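Local atomic coordinates of SusD-like protein BACOVA_02651 (PDB entry 5E75), a protein that binds polysaccharide at the cell surface and probably captures xyloglucan before its transport into the periplasm for degradation. Residues A[238-241]-A[242-246]; A[286-289]-A[290-294]; A[384-387]-A[388-391]; A[420-423]-A[424-428]. All blocks are in the same frame, centred on the assembly; numbering follows the deposited sequence.

Four local contacts, following one another along the chain, sample different places in the fold. Interaction 1 is at the surface: two turns built from backbone, amide and water bonds lead into strand 244-248. Interaction 2, partly buried, is the ending of helix 286-291, where backbone bonds change span and a methionine meets a tyrosine. Interactions 3 and 4 are buried, the former within helix 382-393 and the latter at the start of helix 421-431; the first pairs aromatic rings with the methylenes of arginines, the second packs a tryptophan against valine and methionine. Interactions 2 and 3 touch directly through the salt bridge of Glu293 OE2 with Arg391 NH1 (2.9 Å), and helix 404-415 packs against all three helical sites.

Interaction 1. Residues A[238-241]-A[242-246]; sequences NNNN and QESLL
The side chain of Asn241 overlaps the backbone of Glu243, its OD1 lying 2.9 Å from Glu243 N. This bond is weak, bent to 128° at the hydrogen, and Asn241 OD1 also rests 3.2 Å from Glu243 CB. Asn241 CG sits between its backbone N and carbonyl carbon (chi1 64°), from where the amide can serve two turns: OD1 looks ahead while Asn241 ND2 reaches back 2.8 Å to Asn238 O, which lies near the amide plane. ND2 also bonds Tyr356 OH, fixing the group's rotation. Ser244 N donates to Asn241 O over 3.0 Å, arriving well above the carbonyl plane. Ser244 CB points back at residues 238-241 and stops 4.0 Å from Asn240 CA. A water joins the two residues, accepting from Asn240 N at 2.9 Å and bonding Ser244 OG at 2.8 Å. The Glu243 side chain runs extended elsewhere, to salt bridges with Arg393 and Arg359. Asn240, with positive phi, takes the third position of a type II turn spanning Asn238 to Asn241; a type I turn from Asn241 to Ser244 follows directly. The shared asparagine adds a weak Asx turn, and this double turn leads into strand 244-248, antiparallel to strand 355-359.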
loop_
_atom_site.group_PDB
_atom_site.type_symbol
_atom_site.label_atom_id
_atom_site.label_comp_id
_atom_site.label_asym_id
_atom_site.label_seq_id
_atom_site.Cartn_x
_atom_site.Cartn_y
_atom_site.Cartn_z
ATOM N N ASN A 238 -9.017 -1.653 -16.489
ATOM C CA ASN A 238 -9.640 -0.717 -15.558
ATOM C C ASN A 238 -8.631 0.110 -14.779
ATOM O O ASN A 238 -8.992 0.716 -13.772
ATOM C CB ASN A 238 -10.573 -1.454 -14.599
ATOM C CG ASN A 238 -11.669 -2.185 -15.327
ATOM O OD1 ASN A 238 -12.289 -1.631 -16.242
ATOM N ND2 ASN A 238 -11.886 -3.443 -14.977
ATOM N N ASN A 239 -7.385 0.180 -15.251
ATOM C CA ASN A 239 -6.449 1.148 -14.694
ATOM C C ASN A 239 -7.147 2.512 -14.730
ATOM O O ASN A 239 -7.830 2.845 -15.706
ATOM C CB ASN A 239 -5.165 1.238 -15.527
ATOM C CG ASN A 239 -4.147 0.147 -15.209
ATOM O OD1 ASN A 239 -4.210 -0.537 -14.182
ATOM N ND2 ASN A 239 -3.183 0.005 -16.096
ATOM N N ASN A 240 -6.992 3.293 -13.665
ATOM C CA ASN A 240 -7.533 4.654 -13.589
ATOM C C ASN A 240 -9.047 4.708 -13.635
ATOM O O ASN A 240 -9.647 5.686 -14.065
ATOM C CB ASN A 240 -6.898 5.558 -14.643
ATOM C CG ASN A 240 -5.421 5.705 -14.419
ATOM O OD1 ASN A 240 -4.981 5.883 -13.283
ATOM N ND2 ASN A 240 -4.638 5.610 -15.484
ATOM N N ASN A 241 -9.662 3.658 -13.133
ATOM C CA ASN A 241 -11.092 3.642 -12.887
ATOM C C ASN A 241 -11.479 4.719 -11.867
ATOM O O ASN A 241 -10.613 5.333 -11.226
ATOM C CB ASN A 241 -11.508 2.256 -12.389
ATOM C CG ASN A 241 -10.879 1.910 -11.049
ATOM O OD1 ASN A 241 -11.329 2.382 -10.007
ATOM N ND2 ASN A 241 -9.815 1.114 -11.078
ATOM N N GLN A 242 -12.774 4.948 -11.690
ATOM C CA GLN A 242 -13.215 6.060 -10.852
ATOM C C GLN A 242 -12.839 5.920 -9.376
ATOM O O GLN A 242 -12.770 6.929 -8.664
ATOM C CB GLN A 242 -14.723 6.272 -10.975
ATOM C CG GLN A 242 -15.563 5.137 -10.443
ATOM C CD GLN A 242 -17.035 5.482 -10.406
ATOM O OE1 GLN A 242 -17.418 6.560 -9.938
ATOM N NE2 GLN A 242 -17.867 4.572 -10.894
ATOM N N GLU A 243 -12.608 4.687 -8.923
ATOM C CA GLU A 243 -12.202 4.423 -7.536
ATOM C C GLU A 243 -10.699 4.682 -7.316
ATOM O O GLU A 243 -10.230 4.806 -6.172
ATOM C CB GLU A 243 -12.590 2.987 -7.126
ATOM C CG GLU A 243 -12.156 2.590 -5.731
ATOM C CD GLU A 243 -12.810 1.320 -5.222
ATOM O OE1 GLU A 243 -13.715 0.788 -5.888
ATOM O OE2 GLU A 243 -12.383 0.862 -4.148
ATOM N N SER A 244 -9.945 4.768 -8.406
ATOM C CA SER A 244 -8.508 4.990 -8.333
ATOM C C SER A 244 -8.232 6.482 -8.138
ATOM O O SER A 244 -8.233 7.266 -9.112
ATOM C CB SER A 244 -7.849 4.500 -9.625
ATOM O OG SER A 244 -6.434 4.511 -9.533
ATOM N N LEU A 245 -7.994 6.901 -6.900
ATOM C CA LEU A 245 -7.726 8.310 -6.615
ATOM C C LEU A 245 -6.278 8.674 -6.934
ATOM O O LEU A 245 -6.002 9.767 -7.433
ATOM C CB LEU A 245 -8.068 8.637 -5.158
ATOM C CG LEU A 245 -9.567 8.622 -4.826
ATOM C CD1 LEU A 245 -9.821 8.730 -3.348
ATOM C CD2 LEU A 245 -10.249 9.771 -5.534
ATOM N N LEU A 246 -5.350 7.759 -6.675
ATOM C CA LEU A 246 -3.943 7.999 -6.954
ATOM C C LEU A 246 -3.264 6.653 -7.162
ATOM O O LEU A 246 -3.455 5.718 -6.374
ATOM C CB LEU A 246 -3.287 8.753 -5.794
ATOM C CG LEU A 246 -1.900 9.333 -6.052
ATOM C CD1 LEU A 246 -1.945 10.370 -7.179
ATOM C CD2 LEU A 246 -1.311 9.942 -4.796
HETATM O O HOH W 1 -5.236 2.757 -11.433
HETATM O O HOH W 2 -5.465 6.727 -10.698
HETATM O O HOH W 3 -8.707 7.394 -11.755
#

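Interaction 2. Residues A[286-289]-A[290-294]; sequences IDML and QQYEL
Met288 and Tyr292 meet where helix 286-291 runs out into loop, and the backbone bonds record that helix ending. Gln290 N still donates to Ile286 O at 3.0 Å, the four-residue span of an alpha helix. One residue on, Gln291 N bonds chiefly to Met288 O at 2.9 Å, a three-residue span with the donor well above the carbonyl plane, while its link to Asp287 O is weak. Tyr292 N closes the series with a weak bond to Leu289 O.

Van der Waals contact is centred on the tyrosine. Met288 CG is turned opposite its own N, and bends at chi2 (68°) and chi3 then bring CE to 3.6 Å from Tyr292 OH as the two side chains cross. A carbonyl, Leu289 O, meets the ring edge close to its plane, 3.4 Å from Tyr292 CD2. Phe304, Thr303 and Val413 pack on the same side chain, and a serine in place of Tyr292 would probably leave the Met288 methyl without its partner and open a gap between the helix ending and these residues. On another side of the helix Ile286 and Gln290 run side by side, Ile286 CG2 touching Gln290 NE2 at 3.7 Å.

Polar bonds tie the helix to its surroundings. Asp287 OD2 forms a salt bridge with Arg412 and hydrogen bonds with Gln443 and Asn49, while Arg409 NE takes Gln291 O, a carbonyl at the helix end.

Beyond the last turn a single water spends both protons on carbonyls, donating to Leu289 O at 2.6 Å and Tyr292 O at 2.8 Å.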
loop_
_atom_site.group_PDB
_atom_site.type_symbol
_atom_site.label_atom_id
_atom_site.label_comp_id
_atom_site.label_asym_id
_atom_site.label_seq_id
_atom_site.Cartn_x
_atom_site.Cartn_y
_atom_site.Cartn_z
ATOM N N ILE A 286 -1.622 -18.052 6.730
ATOM C CA ILE A 286 -2.742 -18.678 7.410
ATOM C C ILE A 286 -3.598 -17.598 8.094
ATOM O O ILE A 286 -4.821 -17.572 7.944
ATOM C CB ILE A 286 -2.219 -19.712 8.397
ATOM C CG1 ILE A 286 -1.507 -20.854 7.662
ATOM C CG2 ILE A 286 -3.379 -20.276 9.242
ATOM C CD1 ILE A 286 -0.786 -21.855 8.596
ATOM N N ASP A 287 -2.940 -16.697 8.824
ATOM C CA ASP A 287 -3.598 -15.580 9.495
ATOM C C ASP A 287 -4.399 -14.717 8.513
ATOM O O ASP A 287 -5.582 -14.436 8.737
ATOM C CB ASP A 287 -2.510 -14.791 10.251
ATOM C CG ASP A 287 -2.864 -13.329 10.528
ATOM O OD1 ASP A 287 -3.946 -13.034 11.067
ATOM O OD2 ASP A 287 -2.010 -12.476 10.207
ATOM N N MET A 288 -3.775 -14.296 7.417
ATOM C CA MET A 288 -4.467 -13.471 6.431
ATOM C C MET A 288 -5.685 -14.182 5.840
ATOM O O MET A 288 -6.780 -13.612 5.740
ATOM C CB MET A 288 -3.505 -13.103 5.320
ATOM C CG MET A 288 -4.124 -12.219 4.244
ATOM S SD MET A 288 -4.505 -10.557 4.860
ATOM C CE MET A 288 -6.269 -10.443 4.589
ATOM N N LEU A 289 -5.514 -15.453 5.469
ATOM C CA LEU A 289 -6.623 -16.205 4.893
ATOM C C LEU A 289 -7.789 -16.308 5.869
ATOM O O LEU A 289 -8.952 -16.271 5.464
ATOM C CB LEU A 289 -6.177 -17.593 4.423
ATOM C CG LEU A 289 -5.297 -17.582 3.182
ATOM C CD1 LEU A 289 -4.635 -18.945 3.020
ATOM C CD2 LEU A 289 -6.088 -17.211 1.945
ATOM N N GLN A 290 -7.493 -16.416 7.157
ATOM C CA GLN A 290 -8.555 -16.517 8.151
ATOM C C GLN A 290 -9.297 -15.205 8.353
ATOM O O GLN A 290 -10.361 -15.174 8.965
ATOM C CB GLN A 290 -7.989 -17.001 9.488
ATOM C CG GLN A 290 -7.560 -18.448 9.458
ATOM C CD GLN A 290 -6.764 -18.855 10.685
ATOM O OE1 GLN A 290 -6.196 -18.009 11.382
ATOM N NE2 GLN A 290 -6.689 -20.162 10.930
ATOM N N GLN A 291 -8.746 -14.098 7.865
ATOM C CA GLN A 291 -9.435 -12.814 7.989
ATOM C C GLN A 291 -10.670 -12.750 7.098
ATOM O O GLN A 291 -11.632 -12.040 7.413
ATOM C CB GLN A 291 -8.518 -11.625 7.649
ATOM C CG GLN A 291 -7.274 -11.518 8.510
ATOM C CD GLN A 291 -7.573 -11.564 9.977
ATOM O OE1 GLN A 291 -7.160 -12.490 10.685
ATOM N NE2 GLN A 291 -8.301 -10.588 10.449
ATOM N N TYR A 292 -10.657 -13.451 5.970
ATOM C CA TYR A 292 -11.821 -13.430 5.095
ATOM C C TYR A 292 -12.974 -14.189 5.737
ATOM O O TYR A 292 -12.867 -15.375 6.046
ATOM C CB TYR A 292 -11.501 -14.029 3.723
ATOM C CG TYR A 292 -10.366 -13.317 3.020
ATOM C CD1 TYR A 292 -10.575 -12.126 2.332
ATOM C CD2 TYR A 292 -9.077 -13.825 3.075
ATOM C CE1 TYR A 292 -9.520 -11.451 1.713
ATOM C CE2 TYR A 292 -8.016 -13.157 2.466
ATOM C CZ TYR A 292 -8.250 -11.985 1.783
ATOM O OH TYR A 292 -7.193 -11.329 1.188
ATOM N N GLU A 293 -14.087 -13.498 5.915
ATOM C CA GLU A 293 -15.302 -14.162 6.371
ATOM C C GLU A 293 -15.723 -15.178 5.325
ATOM O O GLU A 293 -15.390 -15.058 4.152
ATOM C CB GLU A 293 -16.382 -13.112 6.625
ATOM C CG GLU A 293 -15.984 -12.185 7.787
ATOM C CD GLU A 293 -16.902 -10.999 8.000
ATOM O OE1 GLU A 293 -18.086 -11.082 7.645
ATOM O OE2 GLU A 293 -16.419 -9.969 8.530
ATOM N N LEU A 294 -16.437 -16.208 5.755
ATOM C CA LEU A 294 -16.818 -17.300 4.868
ATOM C C LEU A 294 -17.519 -16.804 3.606
ATOM O O LEU A 294 -17.243 -17.306 2.513
ATOM C CB LEU A 294 -17.705 -18.296 5.609
ATOM C CG LEU A 294 -18.154 -19.537 4.835
ATOM C CD1 LEU A 294 -16.986 -20.303 4.238
ATOM C CD2 LEU A 294 -18.940 -20.412 5.799
HETATM O O HOH W 4 -11.256 -17.535 5.376
#

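Interaction 3. Residues A[384-387]-A[388-391]; sequences LYFF and NRVR
Leu384 begins the series beside Asn388: their side chains point the same way, Leu384 CG lies 3.8 Å from Asn388 ND2, and Asn388 N donates to Leu384 O at 2.9 Å. The amide end of Asn388 reaches on to Lys399 O.

Tyr385 comes next, its ring offering one face to the aliphatic part of Arg389. Arg389 CG sits 4.0 Å from the centroid of the Tyr385 ring and 21° off its normal, a CH-pi contact, and Arg389 CD follows at 3.6 Å from Tyr385 OH. Bends at chi2 and chi3 fold the arginine along the ring and then carry its guanidinium to Glu392 and Asp225. With an alanine at Tyr385 the Arg389 methylenes would be likely to lose the face they lie on, and the folded chain could swing more.

The CB of Phe386 points away from residues 388-391, and its ring face takes Tyr385 CD2 almost over the centre; its carbonyl receives only weak bonds, from Arg389 N and Val390 N.

Phe387, with CG anti to the backbone N (chi1 175°), sends its ring forward alongside Arg391, where Phe387 CE1 meets Arg391 CG at 3.6 Å. Ring and guanidinium planes are 12° apart. Asn388 OD1 approaches the ring edge in plane, 3.6 Å from Phe387 CD1. Arg391 continues to Asn397 O, Glu410 and Glu293.

Helix 382-393 is thereby wedged among three others: Phe387 and Val390 face helices 360-372 and 404-415, while Phe386 meets Tyr364 and packs on helix 205-221.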
loop_
_atom_site.group_PDB
_atom_site.type_symbol
_atom_site.label_atom_id
_atom_site.label_comp_id
_atom_site.label_asym_id
_atom_site.label_seq_id
_atom_site.Cartn_x
_atom_site.Cartn_y
_atom_site.Cartn_z
ATOM N N LEU A 384 -20.441 5.079 9.426
ATOM C CA LEU A 384 -20.875 3.687 9.409
ATOM C C LEU A 384 -21.459 3.323 8.041
ATOM O O LEU A 384 -21.233 2.218 7.530
ATOM C CB LEU A 384 -21.890 3.425 10.528
ATOM C CG LEU A 384 -22.402 1.988 10.635
ATOM C CD1 LEU A 384 -21.269 0.985 10.916
ATOM C CD2 LEU A 384 -23.503 1.911 11.726
ATOM N N TYR A 385 -22.197 4.247 7.435
ATOM C CA TYR A 385 -22.736 4.028 6.101
ATOM C C TYR A 385 -21.618 3.713 5.123
ATOM O O TYR A 385 -21.720 2.766 4.348
ATOM C CB TYR A 385 -23.537 5.240 5.610
ATOM C CG TYR A 385 -23.875 5.216 4.135
ATOM C CD1 TYR A 385 -24.760 4.284 3.616
ATOM C CD2 TYR A 385 -23.283 6.118 3.263
ATOM C CE1 TYR A 385 -25.068 4.266 2.273
ATOM C CE2 TYR A 385 -23.582 6.116 1.928
ATOM C CZ TYR A 385 -24.479 5.181 1.432
ATOM O OH TYR A 385 -24.771 5.172 0.094
ATOM N N PHE A 386 -20.541 4.488 5.155
ATOM C CA PHE A 386 -19.479 4.290 4.177
ATOM C C PHE A 386 -18.673 3.034 4.467
ATOM O O PHE A 386 -18.232 2.369 3.531
ATOM C CB PHE A 386 -18.627 5.559 4.022
ATOM C CG PHE A 386 -19.323 6.639 3.209
ATOM C CD1 PHE A 386 -19.503 6.476 1.857
ATOM C CD2 PHE A 386 -19.851 7.773 3.818
ATOM C CE1 PHE A 386 -20.165 7.415 1.101
ATOM C CE2 PHE A 386 -20.533 8.710 3.077
ATOM C CZ PHE A 386 -20.692 8.537 1.714
ATOM N N PHE A 387 -18.527 2.661 5.739
ATOM C CA PHE A 387 -17.975 1.356 6.077
ATOM C C PHE A 387 -18.829 0.268 5.422
ATOM O O PHE A 387 -18.319 -0.674 4.786
ATOM C CB PHE A 387 -17.942 1.162 7.603
ATOM C CG PHE A 387 -17.503 -0.204 8.045
ATOM C CD1 PHE A 387 -18.406 -1.261 8.104
ATOM C CD2 PHE A 387 -16.192 -0.438 8.422
ATOM C CE1 PHE A 387 -18.005 -2.516 8.509
ATOM C CE2 PHE A 387 -15.786 -1.710 8.840
ATOM C CZ PHE A 387 -16.697 -2.743 8.864
ATOM N N ASN A 388 -20.143 0.413 5.556
ATOM C CA ASN A 388 -21.047 -0.599 5.040
ATOM C C ASN A 388 -21.150 -0.628 3.523
ATOM O O ASN A 388 -21.527 -1.664 2.956
ATOM C CB ASN A 388 -22.419 -0.505 5.732
ATOM C CG ASN A 388 -22.417 -1.189 7.080
ATOM O OD1 ASN A 388 -21.737 -2.195 7.277
ATOM N ND2 ASN A 388 -23.182 -0.659 8.012
ATOM N N ARG A 389 -20.771 0.459 2.844
ATOM C CA ARG A 389 -20.671 0.437 1.394
ATOM C C ARG A 389 -19.546 -0.507 0.961
ATOM O O ARG A 389 -19.662 -1.187 -0.057
ATOM C CB ARG A 389 -20.420 1.839 0.826
ATOM C CG ARG A 389 -21.656 2.750 0.781
ATOM C CD ARG A 389 -22.639 2.323 -0.312
ATOM N NE ARG A 389 -21.996 2.425 -1.612
ATOM C CZ ARG A 389 -21.742 1.415 -2.446
ATOM N NH1 ARG A 389 -22.149 0.178 -2.188
ATOM N NH2 ARG A 389 -21.100 1.659 -3.583
ATOM N N VAL A 390 -18.458 -0.539 1.735
ATOM C CA VAL A 390 -17.353 -1.448 1.427
ATOM C C VAL A 390 -17.815 -2.911 1.597
ATOM O O VAL A 390 -17.524 -3.783 0.763
ATOM C CB VAL A 390 -16.111 -1.124 2.277
ATOM C CG1 VAL A 390 -14.986 -2.114 1.988
ATOM C CG2 VAL A 390 -15.629 0.302 2.003
ATOM N N ARG A 391 -18.539 -3.176 2.678
ATOM C CA ARG A 391 -19.127 -4.501 2.907
ATOM C C ARG A 391 -20.073 -4.882 1.760
ATOM O O ARG A 391 -20.037 -6.013 1.239
ATOM C CB ARG A 391 -19.940 -4.497 4.207
ATOM C CG ARG A 391 -19.182 -4.099 5.474
ATOM C CD ARG A 391 -18.362 -5.221 6.052
ATOM N NE ARG A 391 -19.179 -6.361 6.494
ATOM C CZ ARG A 391 -18.673 -7.447 7.065
ATOM N NH1 ARG A 391 -17.372 -7.538 7.305
ATOM N NH2 ARG A 391 -19.470 -8.450 7.428
#

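Interaction 4. Residues A[420-423]-A[424-428]; sequences SNWY and DMVTW
Val426 CG2 presses on one face of the Trp422 indole, 3.1 Å above its plane and offset toward the rim. The closest ring atoms are Trp422 CE2 and NE1, each 3.3 Å from Val426 CG2, so this is the tight part of the contact. Trp422 CG stands trans to its own N (chi1 175°), which brings the indole forward along the helix, over the residue one turn on. Met425 crosses it at about a right angle: Met425 CB touches Trp422 CE3 at 3.8 Å, and the extended chain places SD at the ring edge, 5.2 Å from the centroid of the Trp422 six-membered ring. The sulfur lies 75° off the normal, a Met-aromatic contact. Beneath the side chains, Val426 N donates to Trp422 O at 2.9 Å in a nearly linear approach to the carbonyl.

The start of the helix is looser and wetter. Asp424 N reaches Ser420 O only weakly, at 3.4 Å, and the polar side chains meet through water instead of directly. One water accepts from Ser420 OG and donates to Asn421 OD1 and, at 2.6 Å, to Asp424 OD2, which also forms a salt bridge with Arg411; Asn421 ND2 bonds Asp50 OD1.

Around helix 421-431, Phe440 of helix 433-441 meets both Trp422 and Met425, helix 404-415 packs on Asn421, Met425 and Trp428, and the Tyr423 ring turns to Tyr123 of helix 103-125.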
loop_
_atom_site.group_PDB
_atom_site.type_symbol
_atom_site.label_atom_id
_atom_site.label_comp_id
_atom_site.label_asym_id
_atom_site.label_seq_id
_atom_site.Cartn_x
_atom_site.Cartn_y
_atom_site.Cartn_z
ATOM N N SER A 420 -0.130 -2.010 1.515
ATOM C CA SER A 420 -0.582 -0.929 2.373
ATOM C C SER A 420 -0.836 -1.347 3.824
ATOM O O SER A 420 -0.782 -0.516 4.720
ATOM C CB SER A 420 -1.868 -0.332 1.801
ATOM O OG SER A 420 -2.857 -1.331 1.649
ATOM N N ASN A 421 -1.135 -2.611 4.068
ATOM C CA ASN A 421 -1.554 -3.015 5.397
ATOM C C ASN A 421 -0.499 -2.759 6.457
ATOM O O ASN A 421 -0.849 -2.415 7.575
ATOM C CB ASN A 421 -2.010 -4.482 5.424
ATOM C CG ASN A 421 -3.376 -4.698 4.794
ATOM O OD1 ASN A 421 -4.207 -3.784 4.725
ATOM N ND2 ASN A 421 -3.615 -5.915 4.353
ATOM N N TRP A 422 0.784 -2.901 6.140
ATOM C CA TRP A 422 1.795 -2.707 7.179
ATOM C C TRP A 422 1.790 -1.269 7.690
ATOM O O TRP A 422 1.922 -1.019 8.884
ATOM C CB TRP A 422 3.201 -3.097 6.733
ATOM C CG TRP A 422 4.207 -2.767 7.815
ATOM C CD1 TRP A 422 5.276 -1.922 7.719
ATOM C CD2 TRP A 422 4.207 -3.263 9.164
ATOM N NE1 TRP A 422 5.947 -1.856 8.925
ATOM C CE2 TRP A 422 5.306 -2.672 9.825
ATOM C CE3 TRP A 422 3.386 -4.140 9.878
ATOM C CZ2 TRP A 422 5.584 -2.928 11.160
ATOM C CZ3 TRP A 422 3.663 -4.388 11.197
ATOM C CH2 TRP A 422 4.765 -3.803 11.824
ATOM N N TYR A 423 1.669 -0.312 6.774
ATOM C CA TYR A 423 1.694 1.094 7.170
ATOM C C TYR A 423 0.548 1.406 8.119
ATOM O O TYR A 423 0.719 2.167 9.074
ATOM C CB TYR A 423 1.644 2.001 5.929
ATOM C CG TYR A 423 2.802 1.777 4.972
ATOM C CD1 TYR A 423 4.053 2.246 5.299
ATOM C CD2 TYR A 423 2.636 1.165 3.729
ATOM C CE1 TYR A 423 5.124 2.085 4.446
ATOM C CE2 TYR A 423 3.719 0.953 2.885
ATOM C CZ TYR A 423 4.953 1.432 3.259
ATOM O OH TYR A 423 6.080 1.319 2.465
ATOM N N ASP A 424 -0.619 0.821 7.866
ATOM C CA ASP A 424 -1.757 0.988 8.756
ATOM C C ASP A 424 -1.479 0.352 10.123
ATOM O O ASP A 424 -1.866 0.906 11.149
ATOM C CB ASP A 424 -3.016 0.369 8.167
ATOM C CG ASP A 424 -3.494 1.067 6.939
ATOM O OD1 ASP A 424 -3.097 2.215 6.721
ATOM O OD2 ASP A 424 -4.311 0.446 6.222
ATOM N N MET A 425 -0.815 -0.798 10.146
ATOM C CA MET A 425 -0.480 -1.455 11.406
ATOM C C MET A 425 0.510 -0.626 12.233
ATOM O O MET A 425 0.399 -0.604 13.458
ATOM C CB MET A 425 0.049 -2.868 11.179
ATOM C CG MET A 425 -1.027 -3.822 10.755
ATOM S SD MET A 425 -0.371 -5.430 10.338
ATOM C CE MET A 425 -1.895 -6.311 9.968
ATOM N N VAL A 426 1.461 0.055 11.592
ATOM C CA VAL A 426 2.372 0.928 12.333
ATOM C C VAL A 426 1.607 2.097 12.955
ATOM O O VAL A 426 1.840 2.450 14.121
ATOM C CB VAL A 426 3.539 1.431 11.449
ATOM C CG1 VAL A 426 4.406 2.406 12.210
ATOM C CG2 VAL A 426 4.362 0.238 10.960
ATOM N N THR A 427 0.697 2.700 12.186
ATOM C CA THR A 427 -0.151 3.758 12.725
ATOM C C THR A 427 -0.909 3.280 13.970
ATOM O O THR A 427 -0.946 3.967 14.988
ATOM C CB THR A 427 -1.128 4.283 11.670
ATOM O OG1 THR A 427 -0.383 4.947 10.651
ATOM C CG2 THR A 427 -2.117 5.269 12.260
ATOM N N TRP A 428 -1.520 2.105 13.887
ATOM C CA TRP A 428 -2.233 1.564 15.035
ATOM C C TRP A 428 -1.288 1.283 16.212
ATOM O O TRP A 428 -1.665 1.508 17.366
ATOM C CB TRP A 428 -3.030 0.303 14.644
ATOM C CG TRP A 428 -4.214 0.573 13.776
ATOM C CD1 TRP A 428 -5.115 1.614 13.877
ATOM C CD2 TRP A 428 -4.660 -0.220 12.672
ATOM N NE1 TRP A 428 -6.074 1.512 12.895
ATOM C CE2 TRP A 428 -5.812 0.399 12.142
ATOM C CE3 TRP A 428 -4.182 -1.391 12.069
ATOM C CZ2 TRP A 428 -6.486 -0.121 11.042
ATOM C CZ3 TRP A 428 -4.836 -1.894 10.976
ATOM C CH2 TRP A 428 -5.978 -1.258 10.469
HETATM O O HOH W 5 -4.319 -1.044 4.116
#